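Local structure of possible adhesin (Caldicellulosiruptor kronotskyensis, 4WA0) at residues A43-I47 with D48-S52; I71-R74 with N75-V79; S265-D269 with N270-I274; I274-S277 with A278-S282. The protein probably serves as an adhesin of the tapirin type that attaches the bacterium to cellulose, here represented by its C-terminal beta-helix domain. All blocks are in the same frame, centred on the assembly; numbering follows the deposited sequence.

Interactions 1 and 2 are corners on successive coils of the beta-helix, their centres about 6 Å apart. Both are buried and apolar inside, and they share two sheets: strand 44-47 pairs with strand 69-73, and strand 50-52 with strand 76-79. Interactions 3 and 4 lie far from the chain centre on helix 269-280, which begins in 265-274 and ends in 274-282; they share Ile274. Both are partly buried and mainly polar. Interaction 3 joins a strand to the start of this helix through a salt bridge, an amide-carboxylate bond and a water, whereas interaction 4 combines the helix C-terminus with a magnesium ligand, Glu275.

Interaction 1. Residues A43-I47 with D48-S52; sequences AVFNI and DNLIS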
# COMPACT_ATOMS: atom_id res chain seq x y z
N ALA A 43 1.49 -7.34 -7.42
CA ALA A 43 2.04 -6.82 -6.15
C ALA A 43 1.96 -7.91 -5.09
O ALA A 43 0.90 -8.38 -4.78
CB ALA A 43 1.31 -5.58 -5.70
N VAL A 44 3.10 -8.17 -4.46
CA VAL A 44 3.17 -9.06 -3.31
C VAL A 44 3.88 -8.32 -2.18
O VAL A 44 5.07 -8.07 -2.24
CB VAL A 44 3.88 -10.39 -3.62
CG1 VAL A 44 3.90 -11.22 -2.35
CG2 VAL A 44 3.18 -11.17 -4.68
N PHE A 45 3.10 -7.90 -1.17
CA PHE A 45 3.63 -7.10 -0.07
C PHE A 45 3.46 -7.87 1.24
O PHE A 45 2.39 -8.50 1.52
CB PHE A 45 2.84 -5.79 0.05
CG PHE A 45 2.89 -4.83 -1.11
CD1 PHE A 45 3.79 -4.93 -2.18
CD2 PHE A 45 2.02 -3.73 -1.10
CE1 PHE A 45 3.78 -4.01 -3.20
CE2 PHE A 45 2.04 -2.81 -2.12
CZ PHE A 45 2.92 -2.93 -3.15
N ASN A 46 4.44 -7.71 2.10
CA ASN A 46 4.31 -8.07 3.51
C ASN A 46 4.90 -6.88 4.27
O ASN A 46 6.12 -6.84 4.51
CB ASN A 46 5.06 -9.33 3.80
CG ASN A 46 5.00 -9.73 5.27
OD1 ASN A 46 3.95 -9.59 5.93
ND2 ASN A 46 6.09 -10.32 5.77
N ILE A 47 4.04 -5.89 4.59
CA ILE A 47 4.45 -4.62 5.13
C ILE A 47 3.67 -4.20 6.32
O ILE A 47 2.66 -4.82 6.69
CB ILE A 47 4.37 -3.50 4.03
CG1 ILE A 47 2.92 -3.33 3.54
CG2 ILE A 47 5.38 -3.81 2.93
CD1 ILE A 47 2.75 -2.34 2.42
N ASP A 48 4.14 -3.16 7.00
CA ASP A 48 3.46 -2.71 8.19
C ASP A 48 2.31 -1.78 7.90
O ASP A 48 1.24 -1.95 8.48
CB ASP A 48 4.41 -1.93 9.10
CG ASP A 48 5.54 -2.80 9.67
OD1 ASP A 48 5.29 -3.93 10.11
OD2 ASP A 48 6.72 -2.36 9.76
N ASN A 49 2.49 -0.80 7.04
CA ASN A 49 1.39 0.11 6.77
C ASN A 49 1.42 0.41 5.25
O ASN A 49 2.52 0.44 4.67
CB ASN A 49 1.60 1.39 7.48
CG ASN A 49 1.64 1.24 8.99
OD1 ASN A 49 0.60 1.11 9.65
ND2 ASN A 49 2.84 1.23 9.54
N LEU A 50 0.26 0.75 4.71
CA LEU A 50 0.10 1.14 3.30
C LEU A 50 -0.82 2.37 3.24
O LEU A 50 -2.02 2.27 3.59
CB LEU A 50 -0.50 -0.03 2.51
CG LEU A 50 -0.88 0.12 1.06
CD1 LEU A 50 0.37 0.47 0.28
CD2 LEU A 50 -1.56 -1.13 0.58
N ILE A 51 -0.24 3.52 2.93
CA ILE A 51 -0.95 4.80 3.04
C ILE A 51 -1.04 5.53 1.74
O ILE A 51 0.02 5.80 1.15
CB ILE A 51 -0.26 5.70 4.10
CG1 ILE A 51 -0.25 4.95 5.41
CG2 ILE A 51 -0.90 7.10 4.23
CD1 ILE A 51 0.70 5.48 6.43
N SER A 52 -2.27 5.88 1.37
CA SER A 52 -2.51 6.79 0.27
C SER A 52 -3.34 8.00 0.68
O SER A 52 -4.43 7.83 1.20
CB SER A 52 -3.20 6.13 -0.88
OG SER A 52 -3.46 7.09 -1.93
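Ile47 and Leu50 come together on the inner side of a chain corner, their side chains crossing obliquely. The delta methyl does the touching: Ile47 CD1 lies 4.0 Å from Leu50 CB and also rests against the Asn49 carbonyl, 3.6 Å from CD1 to Asn49 O. It gets there because Ile47 CG1 is tucked between its own backbone N and carbonyl carbon (chi1 62°), which swings the branch over the bend. Leu50 has CG opposite its backbone N (chi1 175°) and sends CD1 toward Phe45. There the phenyl ring meets the methyl obliquely and loosely, Phe45 CE2 to Leu50 CD1 being 4.4 Å. Such a corner links two faces of one coil in a right-handed parallel beta-helix, here strands 44-47 and 50-52, and the three apolar side chains line the inside of the coil. The preceding coil packs alongside them: Val26 and Val31 touch Ile47, Val31 and Leu37 touch Leu50, and Leu24 and Ile39 touch Phe45. Asp48 turns its carboxylate away from this cluster, with OD1 in a salt bridge to Arg74 NH1 at the corner of the following coil.

Interaction 2. Residues I71-R74 with N75-V79; sequences IVVR and NIIYV
The bend between strands 69-73 and 76-79, a corner of the right-handed beta-helix, is filled from inside by Val73 and Ile77. Their side chains cross at about a right angle. Val73 CG2 sits 3.7 Å from Ile77 CG1 and 3.8 Å from Ile77 CD1, one methyl thus covering the outer part of the isoleucine chain. The other methyl, held opposite the backbone N (chi1 179°), reaches over the bend itself: Val73 CG1 is 3.4 Å from the carbonyl oxygen of Ile76. No hydrogen bond joins the two halves directly; across the bend they meet through this apolar contact, while backbone and side-chain polar groups bond to neighbouring coils. Asn75 is one of these. Its side chain leads away from Val73, and its ND2 donates to OD1 of Asn49, the same oxygen that also receives Ile76 N, so that one amide oxygen holds two groups of the next coil. Arg74 runs out extended from CG to NE along the outer surface, where NH2 bonds to Asn28 OD1. Strand 69-73 lies between strands 44-47 and 93-97, and strand 76-79 between 50-52 and 99-102. Inside, Ala97 touches both Val73 and Ile77, while on the outer side Ile76 and Tyr78 meet helix 217-224, through Glu218 and Ile219 respectively.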
# COMPACT_ATOMS: atom_id res chain seq x y z
N ILE A 71 -1.37 -8.96 -0.77
CA ILE A 71 -0.99 -7.75 -0.05
C ILE A 71 -1.29 -8.04 1.40
O ILE A 71 -2.46 -8.22 1.75
CB ILE A 71 -1.72 -6.52 -0.61
CG1 ILE A 71 -1.20 -6.23 -2.04
CG2 ILE A 71 -1.58 -5.36 0.32
CD1 ILE A 71 -2.04 -5.27 -2.78
N VAL A 72 -0.26 -8.07 2.23
CA VAL A 72 -0.45 -8.29 3.64
C VAL A 72 0.14 -7.11 4.37
O VAL A 72 1.28 -6.72 4.11
CB VAL A 72 0.27 -9.60 4.11
CG1 VAL A 72 0.23 -9.73 5.60
CG2 VAL A 72 -0.27 -10.83 3.37
N VAL A 73 -0.71 -6.51 5.22
CA VAL A 73 -0.43 -5.26 5.91
C VAL A 73 -0.68 -5.52 7.38
O VAL A 73 -1.81 -5.82 7.80
CB VAL A 73 -1.28 -4.11 5.37
CG1 VAL A 73 -0.97 -2.83 6.14
CG2 VAL A 73 -1.08 -3.90 3.84
N ARG A 74 0.38 -5.40 8.17
CA ARG A 74 0.34 -5.81 9.57
C ARG A 74 -0.40 -4.84 10.44
O ARG A 74 -0.86 -5.23 11.54
CB ARG A 74 1.75 -6.02 10.12
CG ARG A 74 2.56 -7.11 9.42
CD ARG A 74 3.97 -7.04 10.02
NE ARG A 74 4.86 -7.88 9.28
CZ ARG A 74 5.98 -7.50 8.67
NH1 ARG A 74 6.45 -6.27 8.75
NH2 ARG A 74 6.72 -8.44 8.08
N ASN A 75 -0.46 -3.60 10.05
CA ASN A 75 -1.11 -2.57 10.79
C ASN A 75 -2.20 -1.93 9.90
O ASN A 75 -3.25 -2.52 9.76
CB ASN A 75 -0.09 -1.60 11.44
CG ASN A 75 -0.78 -0.66 12.35
OD1 ASN A 75 -1.68 -1.09 13.09
ND2 ASN A 75 -0.42 0.60 12.33
N ILE A 76 -1.95 -0.77 9.30
CA ILE A 76 -2.99 0.04 8.71
C ILE A 76 -2.88 0.19 7.19
O ILE A 76 -1.82 0.43 6.68
CB ILE A 76 -3.01 1.45 9.36
CG1 ILE A 76 -3.42 1.35 10.84
CG2 ILE A 76 -3.88 2.41 8.56
CD1 ILE A 76 -3.19 2.57 11.71
N ILE A 77 -4.00 0.03 6.49
CA ILE A 77 -4.20 0.52 5.12
C ILE A 77 -5.04 1.82 5.31
O ILE A 77 -6.19 1.75 5.81
CB ILE A 77 -4.95 -0.50 4.23
CG1 ILE A 77 -4.12 -1.80 4.06
CG2 ILE A 77 -5.25 0.09 2.85
CD1 ILE A 77 -4.69 -2.82 3.16
N TYR A 78 -4.53 2.92 4.81
CA TYR A 78 -5.23 4.17 4.87
C TYR A 78 -5.44 4.68 3.50
O TYR A 78 -4.50 4.82 2.77
CB TYR A 78 -4.47 5.17 5.73
CG TYR A 78 -5.05 6.58 5.77
CD1 TYR A 78 -4.93 7.43 4.71
CD2 TYR A 78 -5.64 7.07 6.93
CE1 TYR A 78 -5.40 8.77 4.76
CE2 TYR A 78 -6.16 8.37 6.97
CZ TYR A 78 -6.05 9.19 5.87
OH TYR A 78 -6.47 10.50 5.84
N VAL A 79 -6.68 4.97 3.15
CA VAL A 79 -7.00 5.55 1.83
C VAL A 79 -7.84 6.79 2.05
O VAL A 79 -8.97 6.71 2.54
CB VAL A 79 -7.74 4.55 0.96
CG1 VAL A 79 -8.02 5.12 -0.45
CG2 VAL A 79 -6.94 3.24 0.83

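Interaction 3. Residues S265-D269 with N270-I274; sequences SYIND and NEARI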
# COMPACT_ATOMS: atom_id res chain seq x y z
N SER A 265 16.70 14.66 -10.99
CA SER A 265 15.73 14.51 -12.07
C SER A 265 15.14 13.14 -12.29
O SER A 265 14.03 13.02 -12.84
CB SER A 265 16.41 14.98 -13.41
OG SER A 265 16.76 16.37 -13.33
N TYR A 266 15.90 12.09 -11.93
CA TYR A 266 15.57 10.74 -12.19
C TYR A 266 16.74 9.90 -11.66
O TYR A 266 17.85 10.40 -11.42
CB TYR A 266 15.31 10.40 -13.69
CG TYR A 266 16.38 10.93 -14.66
CD1 TYR A 266 17.58 10.24 -14.86
CD2 TYR A 266 16.17 12.07 -15.40
CE1 TYR A 266 18.53 10.73 -15.72
CE2 TYR A 266 17.18 12.61 -16.18
CZ TYR A 266 18.29 11.91 -16.41
OH TYR A 266 19.27 12.36 -17.22
N ILE A 267 16.45 8.61 -11.46
CA ILE A 267 17.48 7.64 -11.35
C ILE A 267 17.18 6.44 -12.27
O ILE A 267 16.13 5.81 -12.18
CB ILE A 267 17.73 7.10 -9.89
CG1 ILE A 267 18.04 8.23 -8.92
CG2 ILE A 267 18.82 6.06 -9.93
CD1 ILE A 267 17.94 7.82 -7.45
N ASN A 268 18.19 6.06 -13.03
CA ASN A 268 18.17 4.82 -13.83
C ASN A 268 19.25 3.85 -13.31
O ASN A 268 20.34 4.30 -12.95
CB ASN A 268 18.41 5.12 -15.33
CG ASN A 268 17.40 6.08 -15.85
OD1 ASN A 268 16.21 5.97 -15.53
ND2 ASN A 268 17.86 7.13 -16.59
N ASP A 269 18.91 2.57 -13.21
CA ASP A 269 19.77 1.72 -12.38
C ASP A 269 21.13 1.43 -12.92
O ASP A 269 22.07 1.30 -12.14
CB ASP A 269 19.07 0.48 -11.87
CG ASP A 269 18.84 -0.52 -12.94
OD1 ASP A 269 18.70 -0.18 -14.12
OD2 ASP A 269 18.77 -1.71 -12.53
N ASN A 270 21.27 1.38 -14.25
CA ASN A 270 22.60 1.19 -14.79
C ASN A 270 23.52 2.41 -14.50
O ASN A 270 24.72 2.25 -14.22
CB ASN A 270 22.48 0.91 -16.26
CG ASN A 270 21.91 2.10 -17.00
OD1 ASN A 270 20.89 2.63 -16.62
ND2 ASN A 270 22.62 2.56 -18.01
N GLU A 271 22.99 3.64 -14.57
CA GLU A 271 23.69 4.82 -14.11
C GLU A 271 23.97 4.83 -12.58
O GLU A 271 25.06 5.27 -12.14
CB GLU A 271 22.91 6.10 -14.50
CG GLU A 271 22.99 6.30 -16.02
CD GLU A 271 21.84 7.05 -16.67
OE1 GLU A 271 20.79 7.29 -16.03
OE2 GLU A 271 21.97 7.33 -17.93
N ALA A 272 23.03 4.33 -11.80
CA ALA A 272 23.26 4.16 -10.36
C ALA A 272 24.43 3.19 -10.09
O ALA A 272 25.31 3.48 -9.25
CB ALA A 272 22.01 3.70 -9.62
N ARG A 273 24.50 2.13 -10.85
CA ARG A 273 25.65 1.19 -10.68
C ARG A 273 26.99 1.83 -11.03
O ARG A 273 27.98 1.56 -10.35
CB ARG A 273 25.47 -0.06 -11.50
CG ARG A 273 24.38 -1.04 -11.02
CD ARG A 273 24.41 -2.41 -11.77
NE ARG A 273 23.72 -2.39 -13.06
CZ ARG A 273 22.38 -2.42 -13.23
NH1 ARG A 273 21.58 -2.52 -12.18
NH2 ARG A 273 21.84 -2.34 -14.47
N ILE A 274 27.04 2.71 -12.03
CA ILE A 274 28.25 3.43 -12.31
C ILE A 274 28.64 4.36 -11.16
O ILE A 274 29.82 4.35 -10.75
CB ILE A 274 28.09 4.23 -13.63
CG1 ILE A 274 28.03 3.24 -14.80
CG2 ILE A 274 29.24 5.25 -13.73
CD1 ILE A 274 27.53 3.82 -16.10
O HOH W 1 20.18 8.10 -13.44
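Asn268, just before helix 269-280, and Asp269, its first residue, are joined to Glu271, Ala272 and Arg273 by four hydrogen bonds, two from the backbone and two from side chains. In the backbone, Ala272 N bonds to Asn268 O at 2.9 Å and Arg273 N to Asp269 O at 2.9 Å. Asn268 stands at the N-cap position, but its amide makes no capping bond. Instead Asn268 ND2 donates to Glu271 OE1 at 3.0 Å, on the syn side of the carboxylate, with the two side chains lying alongside and their planes 41° apart. The same oxygen accepts from a water that in turn accepts the Asn268 N-H, so OE1 is held twice; the Tyr266 ring brings its CE1 edge to 4.1 Å from it.

The charged pair is Asp269 and Arg273. Arg273 NH1 reaches Asp269 OD2 at 2.9 Å from above the carboxylate, the two planes being 82° apart. The arginine chain, bent at chi3, folds back so that Asp269 O lies 3.8 Å above the centre of its guanidinium. Asp269 OD1 accepts from Val303 N. Among apolar groups, Ile267 CG2 meets Ala272 CB at 4.0 Å.

At this strand-to-helix junction, strand 266-268, outermost on its face of the beta-helix and paired with strand 299-302, leads straight into the helix, residues 270-274 running at 85° to it. Ile267 packs on Leu294 of strand 291-296 and on the magnesium ligand Leu246.

Interaction 4. Residues I274-S277 with A278-S282; sequences IEIS and ARLGS. With MG (magnesium ion), chain B.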
# COMPACT_ATOMS: atom_id res chain seq x y z
N ILE A 274 27.04 2.71 -12.03
CA ILE A 274 28.25 3.43 -12.31
C ILE A 274 28.64 4.36 -11.16
O ILE A 274 29.82 4.35 -10.75
CB ILE A 274 28.09 4.23 -13.63
CG1 ILE A 274 28.03 3.24 -14.80
CG2 ILE A 274 29.24 5.25 -13.73
CD1 ILE A 274 27.53 3.82 -16.10
N GLU A 275 27.65 5.03 -10.55
CA GLU A 275 27.86 5.89 -9.37
C GLU A 275 28.33 5.04 -8.20
O GLU A 275 29.26 5.44 -7.49
CB GLU A 275 26.59 6.63 -9.01
CG GLU A 275 26.68 7.59 -7.81
CD GLU A 275 27.50 8.84 -8.03
OE1 GLU A 275 27.76 9.17 -9.21
OE2 GLU A 275 27.88 9.52 -7.01
N ILE A 276 27.69 3.89 -8.01
CA ILE A 276 28.04 3.00 -6.87
C ILE A 276 29.49 2.48 -6.98
O ILE A 276 30.27 2.49 -5.99
CB ILE A 276 27.08 1.80 -6.70
CG1 ILE A 276 25.63 2.28 -6.37
CG2 ILE A 276 27.58 0.80 -5.65
CD1 ILE A 276 24.57 1.26 -6.69
N SER A 277 29.84 2.06 -8.16
CA SER A 277 31.16 1.51 -8.38
C SER A 277 32.26 2.57 -8.12
O SER A 277 33.30 2.33 -7.46
CB SER A 277 31.23 0.99 -9.82
OG SER A 277 30.39 -0.11 -10.01
N ALA A 278 32.02 3.78 -8.61
CA ALA A 278 32.95 4.86 -8.38
C ALA A 278 33.03 5.20 -6.90
O ALA A 278 34.13 5.42 -6.39
CB ALA A 278 32.58 6.10 -9.21
N ARG A 279 31.90 5.25 -6.18
CA ARG A 279 31.93 5.69 -4.77
C ARG A 279 32.62 4.64 -3.90
O ARG A 279 33.34 4.99 -2.96
CB ARG A 279 30.51 5.89 -4.22
CG ARG A 279 30.43 6.23 -2.74
CD ARG A 279 31.16 7.48 -2.35
NE ARG A 279 30.62 8.65 -3.04
CZ ARG A 279 31.30 9.74 -3.34
NH1 ARG A 279 30.72 10.75 -3.99
NH2 ARG A 279 32.60 9.79 -3.07
N LEU A 280 32.37 3.37 -4.18
CA LEU A 280 32.87 2.27 -3.35
C LEU A 280 34.25 1.83 -3.76
O LEU A 280 34.91 1.15 -2.99
CB LEU A 280 31.95 1.04 -3.36
CG LEU A 280 30.60 1.30 -2.69
CD1 LEU A 280 29.79 0.02 -2.80
CD2 LEU A 280 30.79 1.77 -1.25
N GLY A 281 34.67 2.25 -4.96
CA GLY A 281 35.98 1.93 -5.52
C GLY A 281 36.09 0.50 -5.95
O GLY A 281 37.17 -0.14 -5.81
N SER A 282 35.02 -0.03 -6.49
CA SER A 282 35.02 -1.41 -6.92
C SER A 282 33.91 -1.71 -7.92
O SER A 282 32.85 -1.15 -7.80
CB SER A 282 34.84 -2.32 -5.72
OG SER A 282 35.66 -3.46 -5.90
MG MG B . 28.25 11.56 -9.64
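Ser277 O is held by two amides where helix 269-280 ends: Ser282 N at 3.1 Å, in the carbonyl plane and on a lone pair, and Gly281 N by a weaker, poorly angled bond. The longer link, to the fifth residue on, is the six-to-one bond characteristic of a Schellman-type C-cap, and Gly281 turns the chain out of the helix with a positive phi (72°). Upstream the helix continues regularly, with Leu280 N bonded to Ile276 O at 2.9 Å.

On another side Glu275 serves the magnesium site. Its CG is opposite the backbone N and the chain bends at chi2 (70°), which brings OE1 to 2.5 Å from the magnesium ion; OE2 turns to Ser248 OG. Asp239 OD1 and the carbonyl oxygens of Val241, Ser243 and Leu246 also bind the ion. Arg279, one turn on, lies near the same carboxylate without a salt bridge, NH1 being 4.3 Å from Glu275 OE2. That NH1 pairs instead with Asp239 OD2, so the arginine probably steadies a metal ligand from the second shell. Ile276 and Leu280 run alongside each other, Ile276 CG2 touching Leu280 CD1 at 3.7 Å.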